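Putative capsular polysaccharide biosynthesis protein (Streptococcus pneumoniae serotype 4, PDB 6EWJ) probably acts as a pyridoxal phosphate-dependent sugar aminotransferase in the biosynthesis of pneumococcal teichoic acid. Local coordinates at residues E82-A87 against V105-Q110. Sequence-based numbering, arbitrary orientation.
Sequences EVIVPA and VMVDIQ
Strand 82-86 runs parallel to V105-V107, the short axes 4.6 Å apart and inclined at 33°, and four backbone hydrogen bonds join the segments: V105 N to V83 O, V85 N to V105 O, V107 N to V85 O and, from just beyond the strand, A87 N to V107 O. V85 is thus held through both its N and its O, as parallel pairing requires, and I84 adds a CA-H...O contact, its CA 3.2 Å from V105 O. The next donor facing V105-V107 after V85 is A87, whose N lies 2.9 Å from V107 O, since position 86 directs its backbone N away.

On one face I84 bridges two valines. Its CG2, anti to the backbone N, meets V107 CG2 at 3.6 Å, while CG1 lies 3.9 Å from V105 CB; helix 118-124 packs on I84 through L121 and on V107 through L120 and A124. Further back, the extended E82 chain (chi2 174°) runs past V105 CG2, which its CB approaches to 3.8 Å, and carries OE1 to a hydrogen bond with T126. On the other face V85 and M106 lie side by side, with V85 CG2 4.0 Å from M106 CG; beyond CG the methionine leads away towards F365, whereas V85 rests on C94 and I97 of helix 92-99.

That helix connects the two strands, making a beta-alpha-beta crossover at the edge of the seven-stranded mixed sheet characteristic of the large domain of fold-type I PLP-dependent aminotransferases; P86 lies about 9 Å, side chain to side chain, from Y351, which binds the cofactor absent here.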
ATOM      1  N   GLU A  82     -11.837  16.632 -14.503  1.00 27.92           N
ATOM      2  CA  GLU A  82     -12.528  16.997 -13.263  1.00 26.56           C
ATOM      3  C   GLU A  82     -13.242  15.787 -12.652  1.00 24.90           C
ATOM      4  O   GLU A  82     -13.737  14.881 -13.369  1.00 24.61           O
ATOM      5  CB  GLU A  82     -13.519  18.123 -13.515  1.00 28.12           C
ATOM      6  CG  GLU A  82     -12.817  19.440 -13.842  1.00 29.28           C
ATOM      7  CD  GLU A  82     -13.744  20.554 -14.248  1.00 30.99           C
ATOM      8  OE1 GLU A  82     -14.980  20.323 -14.395  1.00 31.55           O
ATOM      9  OE2 GLU A  82     -13.229  21.685 -14.409  1.00 32.13           O
ATOM     10  N   VAL A  83     -13.184  15.708 -11.329  1.00 23.24           N
ATOM     11  CA  VAL A  83     -13.879  14.658 -10.582  1.00 22.35           C
ATOM     12  C   VAL A  83     -14.708  15.305  -9.525  1.00 21.88           C
ATOM     13  O   VAL A  83     -14.195  16.052  -8.705  1.00 21.80           O
ATOM     14  CB  VAL A  83     -12.934  13.650  -9.889  1.00 21.12           C
ATOM     15  CG1 VAL A  83     -13.735  12.577  -9.154  1.00 20.32           C
ATOM     16  CG2 VAL A  83     -12.004  13.046 -10.894  1.00 21.32           C
ATOM     17  N   ILE A  84     -15.992  14.998  -9.531  1.00 21.85           N
ATOM     18  CA  ILE A  84     -16.901  15.603  -8.594  1.00 21.78           C
ATOM     19  C   ILE A  84     -16.995  14.776  -7.310  1.00 20.91           C
ATOM     20  O   ILE A  84     -17.182  13.555  -7.352  1.00 21.01           O
ATOM     21  CB  ILE A  84     -18.299  15.800  -9.225  1.00 22.62           C
ATOM     22  CG1 ILE A  84     -18.239  16.967 -10.205  1.00 23.62           C
ATOM     23  CG2 ILE A  84     -19.333  16.041  -8.159  1.00 22.13           C
ATOM     24  CD1 ILE A  84     -19.450  17.178 -11.073  1.00 24.64           C
ATOM     25  N   VAL A  85     -16.923  15.462  -6.183  1.00 20.71           N
ATOM     26  CA  VAL A  85     -17.071  14.863  -4.877  1.00 20.11           C
ATOM     27  C   VAL A  85     -17.962  15.757  -4.003  1.00 20.64           C
ATOM     28  O   VAL A  85     -17.991  16.963  -4.199  1.00 20.48           O
ATOM     29  CB  VAL A  85     -15.749  14.697  -4.130  1.00 20.04           C
ATOM     30  CG1 VAL A  85     -14.869  13.736  -4.875  1.00 20.01           C
ATOM     31  CG2 VAL A  85     -14.993  16.026  -3.937  1.00 19.99           C
ATOM     32  N   PRO A  86     -18.639  15.170  -3.002  1.00 20.52           N
ATOM     33  CA  PRO A  86     -19.323  16.039  -2.053  1.00 20.87           C
ATOM     34  C   PRO A  86     -18.384  16.859  -1.206  1.00 21.25           C
ATOM     35  O   PRO A  86     -17.253  16.428  -0.938  1.00 20.41           O
ATOM     36  CB  PRO A  86     -20.114  15.061  -1.184  1.00 20.75           C
ATOM     37  CG  PRO A  86     -20.129  13.737  -1.909  1.00 20.34           C
ATOM     38  CD  PRO A  86     -18.857  13.747  -2.711  1.00 20.13           C
ATOM     39  N   ALA A  87     -18.861  18.048  -0.805  1.00 21.44           N
ATOM     40  CA  ALA A  87     -18.138  18.912   0.128  1.00 21.87           C
ATOM     41  C   ALA A  87     -18.111  18.293   1.528  1.00 22.15           C
ATOM     42  O   ALA A  87     -17.159  18.536   2.298  1.00 21.61           O
ATOM     43  CB  ALA A  87     -18.743  20.295   0.135  1.00 22.93           C
ATOM     44  N   VAL A 105     -13.767  18.800  -7.938  1.00 23.75           N
ATOM     45  CA  VAL A 105     -14.849  19.749  -7.986  1.00 24.58           C
ATOM     46  C   VAL A 105     -15.844  19.350  -6.886  1.00 24.43           C
ATOM     47  O   VAL A 105     -16.430  18.278  -6.934  1.00 24.36           O
ATOM     48  CB  VAL A 105     -15.582  19.716  -9.343  1.00 25.22           C
ATOM     49  CG1 VAL A 105     -16.749  20.672  -9.334  1.00 26.07           C
ATOM     50  CG2 VAL A 105     -14.649  20.065 -10.476  1.00 25.72           C
ATOM     51  N   MET A 106     -16.018  20.210  -5.891  1.00 24.09           N
ATOM     52  CA  MET A 106     -16.857  19.906  -4.744  1.00 22.92           C
ATOM     53  C   MET A 106     -18.256  20.436  -4.989  1.00 23.14           C
ATOM     54  O   MET A 106     -18.419  21.482  -5.651  1.00 23.71           O
ATOM     55  CB  MET A 106     -16.259  20.531  -3.475  1.00 23.04           C
ATOM     56  CG  MET A 106     -14.886  19.982  -3.128  1.00 23.14           C
ATOM     57  SD  MET A 106     -14.326  20.572  -1.515  1.00 23.17           S
ATOM     58  CE  MET A 106     -12.608  20.099  -1.698  1.00 23.22           C
ATOM     59  N   VAL A 107     -19.234  19.707  -4.464  1.00 22.06           N
ATOM     60  CA  VAL A 107     -20.648  20.080  -4.603  1.00 22.81           C
ATOM     61  C   VAL A 107     -21.278  20.095  -3.214  1.00 21.96           C
ATOM     62  O   VAL A 107     -21.044  19.189  -2.424  1.00 20.43           O
ATOM     63  CB  VAL A 107     -21.398  19.110  -5.522  1.00 23.18           C
ATOM     64  CG1 VAL A 107     -22.865  19.482  -5.621  1.00 24.05           C
ATOM     65  CG2 VAL A 107     -20.784  19.120  -6.913  1.00 23.66           C
ATOM     66  N   ASP A 108     -22.089  21.128  -2.946  1.00 21.96           N
ATOM     67  CA  ASP A 108     -22.731  21.273  -1.654  1.00 21.81           C
ATOM     68  C   ASP A 108     -23.803  20.214  -1.479  1.00 22.47           C
ATOM     69  O   ASP A 108     -24.254  19.594  -2.465  1.00 23.50           O
ATOM     70  CB  ASP A 108     -23.349  22.685  -1.457  1.00 22.12           C
ATOM     71  CG  ASP A 108     -23.478  23.069   0.001  1.00 21.56           C
ATOM     72  OD1 ASP A 108     -22.986  22.320   0.893  1.00 20.61           O
ATOM     73  OD2 ASP A 108     -24.032  24.148   0.278  1.00 21.95           O
ATOM     74  N   ILE A 109     -24.216  20.012  -0.243  1.00 22.19           N
ATOM     75  CA  ILE A 109     -25.125  18.964   0.082  1.00 22.68           C
ATOM     76  C   ILE A 109     -26.520  19.549   0.295  1.00 23.95           C
ATOM     77  O   ILE A 109     -26.730  20.750   0.116  1.00 25.30           O
ATOM     78  CB  ILE A 109     -24.613  18.140   1.285  1.00 21.92           C
ATOM     79  CG1 ILE A 109     -24.558  18.974   2.565  1.00 22.11           C
ATOM     80  CG2 ILE A 109     -23.239  17.551   0.948  1.00 20.96           C
ATOM     81  CD1 ILE A 109     -24.515  18.152   3.833  1.00 21.80           C
ATOM     82  N   GLN A 110     -27.481  18.686   0.601  1.00 24.51           N
ATOM     83  CA  GLN A 110     -28.867  19.092   0.778  1.00 25.88           C
ATOM     84  C   GLN A 110     -29.096  19.579   2.218  1.00 26.92           C
ATOM     85  O   GLN A 110     -28.220  19.457   3.070  1.00 25.30           O
ATOM     86  CB  GLN A 110     -29.812  17.935   0.426  1.00 26.10           C
ATOM     87  CG  GLN A 110     -29.624  17.388  -0.996  1.00 26.03           C
ATOM     88  CD  GLN A 110     -30.503  16.170  -1.300  1.00 26.36           C
ATOM     89  OE1 GLN A 110     -31.600  16.028  -0.756  1.00 26.23           O
ATOM     90  NE2 GLN A 110     -30.053  15.317  -2.228  1.00 25.95           N
TER